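Local coordinates for uncharacterized protein (Shigella flexneri 5a str. M90T, PDB 5EUR) that is of unknown function, a small, mostly helical protein that may be related to glutathione S-transferases, at residues Gly44-Asn55 and Tyr67-Ser77; Leu54-Leu62 and Glu81-Arg89. One frame throughout, in Å; residues are numbered along the deposited sequence.

The two contacts are a worked example of one helix serving two neighbours: helix 47-59 packs on helix 68-75 in contact 1 and on helix 79-99 in contact 2, with L54 and N55 common to both. Each contact is partly buried, and their centres lie about 13 Å apart. Contact 1, a nearly perpendicular crossing, is mainly aromatic and apolar, with waters and amides set among the rings. Contact 2, closer to the centre of the chain, joins helices at a shallow angle and relies on charged and polar groups reaching across small alanines. R82 and H58 touch W74, so the two contacts meet around that indole.

Contact 1 of 2, residues Gly44-Asn55 and Tyr67-Ser77; sequences GSDMANSNRILN and YGKYSRWWAQS
L54 and W74 meet where helices 47-55 and 68-75 cross at 85°, with their axes 9.3 Å apart. Followed outward, L54 shows how one side chain can serve several partners. Its CB sits over one face of the W74 indole, a CH-pi contact 3.9 Å from the centroid of the five-membered ring. Beyond CG the chain forks: CD1 lies against the backbone of Y70, 3.4 Å from its O, and also against Y70 CB, while CD2 reaches Y67 CD2 at 3.8 Å. The indole has a polar edge as well: W74 NE1 donates to N55 OD1 over 2.7 Å. OD1 lies in the ring plane, whereas NE1 stands well above the plane of the amide carbonyl, off its lone pairs. With CG of W74 anti to its own N (chi1 166°), one ring face meets L54 CB and the N-H edge meets N55.

Farther along, M47 crosses W73 obliquely. Its CB and CG touch W73 CE3, and SD makes a Met-aromatic contact on the face opposite K69 O. Between the helices, water 1 accepts from S50 OG at 2.6 Å and donates to N51 OD1 and Y70 O. Y67 packs on helix 28-43, its OH hydrogen-bonded to T32 O. The chemistry implies aromatic and apolar packing joined by a polar, partly water-mediated seam, with the indole fixed by face and edge together.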
loop_
_atom_site.group_PDB
_atom_site.type_symbol
_atom_site.label_atom_id
_atom_site.label_comp_id
_atom_site.label_asym_id
_atom_site.label_seq_id
_atom_site.Cartn_x
_atom_site.Cartn_y
_atom_site.Cartn_z
ATOM N N GLY A 44 14.779 -1.191 5.616
ATOM C CA GLY A 44 16.151 -1.634 5.425
ATOM C C GLY A 44 16.714 -2.339 6.644
ATOM O O GLY A 44 16.191 -3.374 7.058
ATOM N N SER A 45 17.770 -1.788 7.241
ATOM C CA SER A 45 18.345 -2.358 8.451
ATOM C C SER A 45 18.109 -1.475 9.673
ATOM O O SER A 45 18.849 -1.567 10.659
ATOM C CB SER A 45 19.837 -2.613 8.237
ATOM O OG SER A 45 20.007 -3.644 7.279
ATOM N N ASP A 46 17.082 -0.622 9.628
ATOM C CA ASP A 46 16.725 0.272 10.723
ATOM C C ASP A 46 15.851 -0.497 11.713
ATOM O O ASP A 46 14.620 -0.370 11.756
ATOM C CB ASP A 46 16.035 1.507 10.164
ATOM C CG ASP A 46 15.807 2.567 11.191
ATOM O OD1 ASP A 46 16.086 2.340 12.388
ATOM O OD2 ASP A 46 15.348 3.649 10.780
ATOM N N MET A 47 16.537 -1.285 12.548
ATOM C CA MET A 47 15.886 -2.215 13.471
ATOM C C MET A 47 15.009 -1.498 14.490
ATOM O O MET A 47 14.003 -2.056 14.941
ATOM C CB MET A 47 16.979 -3.041 14.162
ATOM C CG MET A 47 16.517 -4.018 15.214
ATOM S SD MET A 47 17.970 -4.848 15.912
ATOM C CE MET A 47 18.807 -3.470 16.673
ATOM N N ALA A 48 15.368 -0.273 14.877
ATOM C CA ALA A 48 14.516 0.480 15.792
ATOM C C ALA A 48 13.156 0.759 15.163
ATOM O O ALA A 48 12.107 0.604 15.810
ATOM C CB ALA A 48 15.208 1.782 16.196
ATOM N N ASN A 49 13.155 1.141 13.884
ATOM C CA ASN A 49 11.901 1.430 13.197
ATOM C C ASN A 49 11.088 0.160 12.996
ATOM O O ASN A 49 9.868 0.148 13.228
ATOM C CB ASN A 49 12.175 2.109 11.849
ATOM C CG ASN A 49 10.936 2.759 11.258
ATOM O OD1 ASN A 49 9.878 2.800 11.887
ATOM N ND2 ASN A 49 11.062 3.279 10.035
ATOM N N SER A 50 11.741 -0.918 12.550
ATOM C CA SER A 50 10.979 -2.147 12.331
ATOM C C SER A 50 10.445 -2.696 13.650
ATOM O O SER A 50 9.345 -3.259 13.691
ATOM C CB SER A 50 11.809 -3.194 11.576
ATOM O OG SER A 50 13.023 -3.552 12.221
ATOM N N ASN A 51 11.186 -2.506 14.743
ATOM C CA ASN A 51 10.662 -2.917 16.041
ATOM C C ASN A 51 9.408 -2.141 16.397
ATOM O O ASN A 51 8.448 -2.729 16.908
ATOM C CB ASN A 51 11.716 -2.740 17.133
ATOM C CG ASN A 51 12.771 -3.817 17.107
ATOM O OD1 ASN A 51 12.590 -4.879 16.513
ATOM N ND2 ASN A 51 13.899 -3.546 17.758
ATOM N N ARG A 52 9.398 -0.818 16.145
ATOM C CA ARG A 52 8.187 -0.031 16.386
ATOM C C ARG A 52 7.003 -0.566 15.584
ATOM O O ARG A 52 5.898 -0.773 16.120
ATOM C CB ARG A 52 8.428 1.441 16.030
ATOM C CG ARG A 52 9.200 2.257 17.057
ATOM C CD ARG A 52 9.391 3.708 16.559
ATOM N NE ARG A 52 8.120 4.328 16.169
ATOM C CZ ARG A 52 7.363 5.083 16.963
ATOM N NH1 ARG A 52 7.744 5.339 18.205
ATOM N NH2 ARG A 52 6.224 5.592 16.509
ATOM N N ILE A 53 7.208 -0.755 14.277
ATOM C CA ILE A 53 6.136 -1.274 13.432
ATOM C C ILE A 53 5.585 -2.572 14.006
ATOM O O ILE A 53 4.368 -2.748 14.142
ATOM C CB ILE A 53 6.645 -1.483 11.997
ATOM C CG1 ILE A 53 6.957 -0.133 11.344
ATOM C CG2 ILE A 53 5.614 -2.230 11.185
ATOM C CD1 ILE A 53 7.844 -0.276 10.098
ATOM N N LEU A 54 6.478 -3.506 14.345
ATOM C CA LEU A 54 6.019 -4.828 14.773
ATOM C C LEU A 54 5.377 -4.783 16.153
ATOM O O LEU A 54 4.488 -5.588 16.440
ATOM C CB LEU A 54 7.169 -5.833 14.707
ATOM C CG LEU A 54 7.508 -6.202 13.248
ATOM C CD1 LEU A 54 8.754 -7.065 13.159
ATOM C CD2 LEU A 54 6.322 -6.925 12.595
ATOM N N ASN A 55 5.794 -3.858 17.014
ATOM C CA ASN A 55 5.058 -3.689 18.262
ATOM C C ASN A 55 3.626 -3.236 17.989
ATOM O O ASN A 55 2.692 -3.706 18.641
ATOM C CB ASN A 55 5.788 -2.718 19.189
ATOM C CG ASN A 55 6.910 -3.389 19.976
ATOM O OD1 ASN A 55 6.813 -4.564 20.354
ATOM N ND2 ASN A 55 7.960 -2.636 20.257
ATOM N N TYR A 67 7.440 -12.181 9.749
ATOM C CA TYR A 67 8.240 -11.277 8.919
ATOM C C TYR A 67 9.735 -11.537 9.059
ATOM O O TYR A 67 10.538 -10.604 9.200
ATOM C CB TYR A 67 7.887 -9.830 9.237
ATOM C CG TYR A 67 6.417 -9.594 8.998
ATOM C CD1 TYR A 67 5.935 -9.365 7.712
ATOM C CD2 TYR A 67 5.503 -9.648 10.044
ATOM C CE1 TYR A 67 4.584 -9.187 7.477
ATOM C CE2 TYR A 67 4.153 -9.462 9.820
ATOM C CZ TYR A 67 3.701 -9.228 8.538
ATOM O OH TYR A 67 2.355 -9.047 8.327
ATOM N N GLY A 68 10.115 -12.819 9.039
ATOM C CA GLY A 68 11.512 -13.195 8.885
ATOM C C GLY A 68 12.462 -12.479 9.826
ATOM O O GLY A 68 12.258 -12.422 11.045
ATOM N N LYS A 69 13.539 -11.937 9.254
ATOM C CA LYS A 69 14.570 -11.306 10.066
ATOM C C LYS A 69 14.007 -10.178 10.923
ATOM O O LYS A 69 14.440 -9.983 12.066
ATOM C CB LYS A 69 15.709 -10.803 9.168
ATOM C CG LYS A 69 15.349 -9.608 8.298
ATOM C CD LYS A 69 16.524 -9.165 7.438
ATOM C CE LYS A 69 16.089 -8.075 6.466
ATOM N NZ LYS A 69 17.197 -7.606 5.568
ATOM N N TYR A 70 13.037 -9.420 10.396
ATOM C CA TYR A 70 12.448 -8.352 11.191
ATOM C C TYR A 70 11.748 -8.927 12.412
ATOM O O TYR A 70 11.848 -8.368 13.511
ATOM C CB TYR A 70 11.470 -7.529 10.341
ATOM C CG TYR A 70 12.169 -6.842 9.184
ATOM C CD1 TYR A 70 13.028 -5.770 9.405
ATOM C CD2 TYR A 70 11.975 -7.259 7.877
ATOM C CE1 TYR A 70 13.686 -5.141 8.352
ATOM C CE2 TYR A 70 12.618 -6.631 6.828
ATOM C CZ TYR A 70 13.472 -5.584 7.066
ATOM O OH TYR A 70 14.117 -4.983 6.001
ATOM N N SER A 71 11.045 -10.052 12.232
ATOM C CA SER A 71 10.401 -10.697 13.383
ATOM C C SER A 71 11.415 -11.241 14.387
ATOM O O SER A 71 11.198 -11.152 15.600
ATOM C CB SER A 71 9.487 -11.818 12.918
ATOM O OG SER A 71 8.367 -11.284 12.235
ATOM N N ARG A 72 12.501 -11.842 13.910
ATOM C CA ARG A 72 13.478 -12.388 14.849
ATOM C C ARG A 72 14.150 -11.273 15.646
ATOM O O ARG A 72 14.299 -11.378 16.877
ATOM C CB ARG A 72 14.486 -13.257 14.093
ATOM C CG ARG A 72 13.796 -14.395 13.335
ATOM C CD ARG A 72 14.747 -15.471 12.814
ATOM N NE ARG A 72 15.404 -15.089 11.566
ATOM C CZ ARG A 72 14.904 -15.317 10.354
ATOM N NH1 ARG A 72 13.731 -15.928 10.217
ATOM N NH2 ARG A 72 15.577 -14.930 9.278
ATOM N N TRP A 73 14.519 -10.176 14.963
ATOM C CA TRP A 73 14.993 -8.983 15.658
ATOM C C TRP A 73 13.993 -8.521 16.707
ATOM O O TRP A 73 14.364 -8.258 17.854
ATOM C CB TRP A 73 15.245 -7.830 14.677
ATOM C CG TRP A 73 16.291 -8.023 13.639
ATOM C CD1 TRP A 73 17.240 -9.003 13.584
ATOM C CD2 TRP A 73 16.549 -7.150 12.524
ATOM N NE1 TRP A 73 18.053 -8.809 12.485
ATOM C CE2 TRP A 73 17.645 -7.681 11.820
ATOM C CE3 TRP A 73 15.938 -5.983 12.046
ATOM C CZ2 TRP A 73 18.152 -7.084 10.658
ATOM C CZ3 TRP A 73 16.451 -5.376 10.900
ATOM C CH2 TRP A 73 17.541 -5.939 10.214
ATOM N N TRP A 74 12.713 -8.408 16.326
ATOM C CA TRP A 74 11.709 -7.887 17.252
ATOM C C TRP A 74 11.549 -8.800 18.463
ATOM O O TRP A 74 11.427 -8.321 19.595
ATOM C CB TRP A 74 10.373 -7.716 16.515
ATOM C CG TRP A 74 9.177 -7.504 17.393
ATOM C CD1 TRP A 74 8.789 -6.346 18.020
ATOM C CD2 TRP A 74 8.209 -8.496 17.750
ATOM N NE1 TRP A 74 7.622 -6.561 18.721
ATOM C CE2 TRP A 74 7.257 -7.876 18.580
ATOM C CE3 TRP A 74 8.055 -9.853 17.434
ATOM C CZ2 TRP A 74 6.158 -8.575 19.117
ATOM C CZ3 TRP A 74 6.964 -10.545 17.967
ATOM C CH2 TRP A 74 6.028 -9.896 18.788
ATOM N N ALA A 75 11.568 -10.111 18.237
ATOM C CA ALA A 75 11.346 -11.084 19.305
ATOM C C ALA A 75 12.483 -11.086 20.310
ATOM O O ALA A 75 12.280 -11.464 21.473
ATOM C CB ALA A 75 11.168 -12.483 18.721
ATOM N N GLN A 76 13.690 -10.707 19.890
ATOM C CA GLN A 76 14.786 -10.612 20.848
ATOM C C GLN A 76 15.195 -9.169 21.145
ATOM O O GLN A 76 16.334 -8.912 21.552
ATOM C CB GLN A 76 15.959 -11.458 20.364
ATOM C CG GLN A 76 15.547 -12.930 20.270
ATOM C CD GLN A 76 16.334 -13.740 19.262
ATOM O OE1 GLN A 76 17.297 -14.417 19.614
ATOM N NE2 GLN A 76 15.923 -13.679 17.997
ATOM N N SER A 77 14.244 -8.232 21.007
ATOM C CA SER A 77 14.386 -6.793 21.181
ATOM C C SER A 77 13.871 -6.360 22.557
ATOM O O SER A 77 13.533 -7.194 23.404
ATOM C CB SER A 77 13.645 -6.043 20.071
ATOM O OG SER A 77 12.232 -6.054 20.286
HETATM O O HOH W 1 12.351 -5.453 13.855
HETATM O O HOH W 2 10.710 -3.751 21.580
#

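Contact 2 of 2, residues Leu54-Leu62 and Glu81-Arg89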
loop_
_atom_site.group_PDB
_atom_site.type_symbol
_atom_site.label_atom_id
_atom_site.label_comp_id
_atom_site.label_asym_id
_atom_site.label_seq_id
_atom_site.Cartn_x
_atom_site.Cartn_y
_atom_site.Cartn_z
ATOM N N LEU A 54 6.478 -3.506 14.345
ATOM C CA LEU A 54 6.019 -4.828 14.773
ATOM C C LEU A 54 5.377 -4.783 16.153
ATOM O O LEU A 54 4.488 -5.588 16.440
ATOM C CB LEU A 54 7.169 -5.833 14.707
ATOM C CG LEU A 54 7.508 -6.202 13.248
ATOM C CD1 LEU A 54 8.754 -7.065 13.159
ATOM C CD2 LEU A 54 6.322 -6.925 12.595
ATOM N N ASN A 55 5.794 -3.858 17.014
ATOM C CA ASN A 55 5.058 -3.689 18.262
ATOM C C ASN A 55 3.626 -3.236 17.989
ATOM O O ASN A 55 2.692 -3.706 18.641
ATOM C CB ASN A 55 5.788 -2.718 19.189
ATOM C CG ASN A 55 6.910 -3.389 19.976
ATOM O OD1 ASN A 55 6.813 -4.564 20.354
ATOM N ND2 ASN A 55 7.960 -2.636 20.257
ATOM N N ASP A 56 3.420 -2.354 17.007
ATOM C CA ASP A 56 2.046 -1.960 16.688
ATOM C C ASP A 56 1.258 -3.093 16.031
ATOM O O ASP A 56 0.037 -3.225 16.250
ATOM C CB ASP A 56 2.068 -0.717 15.801
ATOM C CG ASP A 56 2.545 0.504 16.556
ATOM O OD1 ASP A 56 2.536 0.477 17.820
ATOM O OD2 ASP A 56 2.945 1.474 15.896
ATOM N N ILE A 57 1.932 -3.910 15.216
ATOM C CA ILE A 57 1.292 -5.085 14.632
ATOM C C ILE A 57 0.836 -6.037 15.735
ATOM O O ILE A 57 -0.311 -6.496 15.749
ATOM C CB ILE A 57 2.257 -5.772 13.645
ATOM C CG1 ILE A 57 2.539 -4.856 12.449
ATOM C CG2 ILE A 57 1.730 -7.131 13.207
ATOM C CD1 ILE A 57 1.280 -4.368 11.735
ATOM N N HIS A 58 1.727 -6.319 16.689
ATOM C CA HIS A 58 1.407 -7.198 17.810
ATOM C C HIS A 58 0.272 -6.626 18.646
ATOM O O HIS A 58 -0.672 -7.344 19.006
ATOM C CB HIS A 58 2.665 -7.385 18.663
ATOM C CG HIS A 58 2.529 -8.402 19.757
ATOM N ND1 HIS A 58 2.490 -9.759 19.515
ATOM C CD2 HIS A 58 2.479 -8.252 21.103
ATOM C CE1 HIS A 58 2.407 -10.405 20.671
ATOM N NE2 HIS A 58 2.384 -9.514 21.646
ATOM N N ALA A 59 0.338 -5.328 18.936
ATOM C CA ALA A 59 -0.679 -4.676 19.758
ATOM C C ALA A 59 -2.058 -4.742 19.122
ATOM O O ALA A 59 -3.071 -4.738 19.837
ATOM C CB ALA A 59 -0.294 -3.221 20.006
ATOM N N ALA A 60 -2.126 -4.767 17.787
ATOM C CA ALA A 60 -3.410 -4.820 17.106
ATOM C C ALA A 60 -4.014 -6.219 17.056
ATOM O O ALA A 60 -5.130 -6.375 16.547
ATOM C CB ALA A 60 -3.259 -4.267 15.686
ATOM N N GLY A 61 -3.318 -7.236 17.545
ATOM C CA GLY A 61 -3.820 -8.588 17.451
ATOM C C GLY A 61 -3.375 -9.352 16.229
ATOM O O GLY A 61 -3.865 -10.466 15.998
ATOM N N LEU A 62 -2.458 -8.795 15.448
ATOM C CA LEU A 62 -1.935 -9.438 14.255
ATOM C C LEU A 62 -0.650 -10.192 14.587
ATOM O O LEU A 62 -0.086 -10.061 15.675
ATOM C CB LEU A 62 -1.691 -8.399 13.164
ATOM C CG LEU A 62 -2.942 -7.613 12.769
ATOM C CD1 LEU A 62 -2.589 -6.454 11.820
ATOM C CD2 LEU A 62 -3.950 -8.537 12.133
ATOM N N GLU A 81 9.283 -2.558 25.903
ATOM C CA GLU A 81 8.421 -2.064 24.836
ATOM C C GLU A 81 7.578 -3.194 24.261
ATOM O O GLU A 81 6.382 -3.000 23.979
ATOM C CB GLU A 81 9.237 -1.385 23.737
ATOM C CG GLU A 81 9.159 0.137 23.779
ATOM C CD GLU A 81 7.743 0.659 23.581
ATOM O OE1 GLU A 81 6.917 -0.049 22.968
ATOM O OE2 GLU A 81 7.449 1.778 24.050
ATOM N N ARG A 82 8.174 -4.388 24.109
ATOM C CA ARG A 82 7.380 -5.536 23.680
ATOM C C ARG A 82 6.261 -5.818 24.669
ATOM O O ARG A 82 5.158 -6.204 24.277
ATOM C CB ARG A 82 8.244 -6.787 23.515
ATOM C CG ARG A 82 8.954 -6.933 22.186
ATOM C CD ARG A 82 9.533 -8.334 22.023
ATOM N NE ARG A 82 10.757 -8.540 22.800
ATOM C CZ ARG A 82 10.868 -9.380 23.824
ATOM N NH1 ARG A 82 9.830 -10.111 24.203
ATOM N NH2 ARG A 82 12.024 -9.497 24.464
ATOM N N GLN A 83 6.528 -5.637 25.964
ATOM C CA GLN A 83 5.504 -5.919 26.966
ATOM C C GLN A 83 4.378 -4.895 26.921
ATOM O O GLN A 83 3.212 -5.244 27.127
ATOM C CB GLN A 83 6.137 -5.976 28.358
ATOM C CG GLN A 83 5.137 -6.183 29.488
ATOM C CD GLN A 83 4.311 -7.449 29.345
ATOM O OE1 GLN A 83 4.710 -8.405 28.679
ATOM N NE2 GLN A 83 3.144 -7.462 29.986
ATOM N N GLU A 84 4.698 -3.631 26.649
ATOM C CA GLU A 84 3.640 -2.642 26.461
ATOM C C GLU A 84 2.770 -3.018 25.269
ATOM O O GLU A 84 1.535 -2.902 25.321
ATOM C CB GLU A 84 4.245 -1.249 26.286
ATOM C CG GLU A 84 4.878 -0.694 27.563
ATOM C CD GLU A 84 3.905 -0.644 28.725
ATOM O OE1 GLU A 84 2.762 -0.170 28.532
ATOM O OE2 GLU A 84 4.276 -1.098 29.831
ATOM N N ALA A 85 3.404 -3.509 24.197
ATOM C CA ALA A 85 2.632 -4.021 23.068
ATOM C C ALA A 85 1.752 -5.197 23.481
ATOM O O ALA A 85 0.607 -5.308 23.037
ATOM C CB ALA A 85 3.573 -4.430 21.935
ATOM N N GLU A 86 2.275 -6.089 24.322
ATOM C CA GLU A 86 1.495 -7.240 24.771
ATOM C C GLU A 86 0.289 -6.809 25.604
ATOM O O GLU A 86 -0.801 -7.372 25.464
ATOM C CB GLU A 86 2.389 -8.202 25.559
ATOM C CG GLU A 86 1.648 -9.396 26.152
ATOM C CD GLU A 86 1.186 -10.427 25.124
ATOM O OE1 GLU A 86 1.708 -10.441 23.989
ATOM O OE2 GLU A 86 0.290 -11.241 25.457
ATOM N N ARG A 87 0.455 -5.806 26.468
ATOM C CA ARG A 87 -0.683 -5.286 27.223
ATOM C C ARG A 87 -1.767 -4.770 26.291
ATOM O O ARG A 87 -2.960 -5.065 26.473
ATOM C CB ARG A 87 -0.222 -4.169 28.156
ATOM C CG ARG A 87 0.467 -4.675 29.400
ATOM C CD ARG A 87 1.077 -3.540 30.197
ATOM N NE ARG A 87 0.075 -2.628 30.747
ATOM C CZ ARG A 87 -0.476 -2.753 31.953
ATOM N NH1 ARG A 87 -0.135 -3.761 32.741
ATOM N NH2 ARG A 87 -1.369 -1.869 32.373
ATOM N N ARG A 88 -1.362 -4.000 25.270
ATOM C CA ARG A 88 -2.329 -3.501 24.294
ATOM C C ARG A 88 -3.005 -4.653 23.548
ATOM O O ARG A 88 -4.217 -4.617 23.304
ATOM C CB ARG A 88 -1.607 -2.546 23.335
ATOM C CG ARG A 88 -1.055 -1.296 24.049
ATOM C CD ARG A 88 -0.242 -0.353 23.150
ATOM N NE ARG A 88 -0.841 -0.052 21.858
ATOM C CZ ARG A 88 -0.150 0.072 20.728
ATOM N NH1 ARG A 88 1.171 -0.087 20.724
ATOM N NH2 ARG A 88 -0.781 0.355 19.598
ATOM N N ARG A 89 -2.239 -5.703 23.222
ATOM C CA ARG A 89 -2.787 -6.868 22.538
ATOM C C ARG A 89 -3.837 -7.567 23.390
ATOM O O ARG A 89 -4.896 -7.947 22.885
ATOM C CB ARG A 89 -1.666 -7.843 22.178
ATOM C CG ARG A 89 -2.107 -9.072 21.396
ATOM C CD ARG A 89 -0.918 -10.005 21.192
ATOM N NE ARG A 89 -1.235 -11.225 20.450
ATOM C CZ ARG A 89 -1.221 -11.327 19.119
ATOM N NH1 ARG A 89 -0.912 -10.272 18.364
ATOM N NH2 ARG A 89 -1.515 -12.489 18.543
HETATM O O HOH W 3 7.262 0.317 20.101
#
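H58 and R89 form an offset stack, ring and guanidinium planes 13° apart and centres 4.5 Å from one another. R89 CD sits over the imidazole face, 3.5 Å from its centroid, and the extended chain carries NH1 on to two backbone acceptors. One is H58 O, met at 3.0 Å in the carbonyl plane on a lone pair; the other is L62 O, at 2.8 Å from NH1, which is tilted from that carbonyl plane. At its edge the same imidazole donates from NE2 to E86 OE1 over 2.6 Å, nearly in line with the carboxylate C-O bond. CG of H58 stands anti to the backbone N (chi1 -173°), which swings the ring across to helix 81-89.

R88 approaches A59 differently: A59 CB sits over the centre of its guanidinium, 3.4 Å from CZ, while NH1 is salt-bridged to D56 OD1 at 3.3 Å, the oxygen lying in the guanidinium plane.

A Schellman motif ends helix 47-59: G61 takes positive phi, and G61 N shares H58 O with R89 NH1; L62 O follows just after it. The axes of 54-59 and 81-89 run 8.0 Å apart at 25°, and close approach at the small A59 and A85 is consistent with the CA-H...O contacts from A59 CA to A85 O and from R89 CA to A59 O.

In the next shell, K90 pairs with E86 OE2, which may help hold that carboxylate toward the imidazole, and L8 N binds D56 OD2. Toward the start of helix 81-89, water 3 joins N55 ND2 to E81 OE1, and S77 O receives R82 NH2.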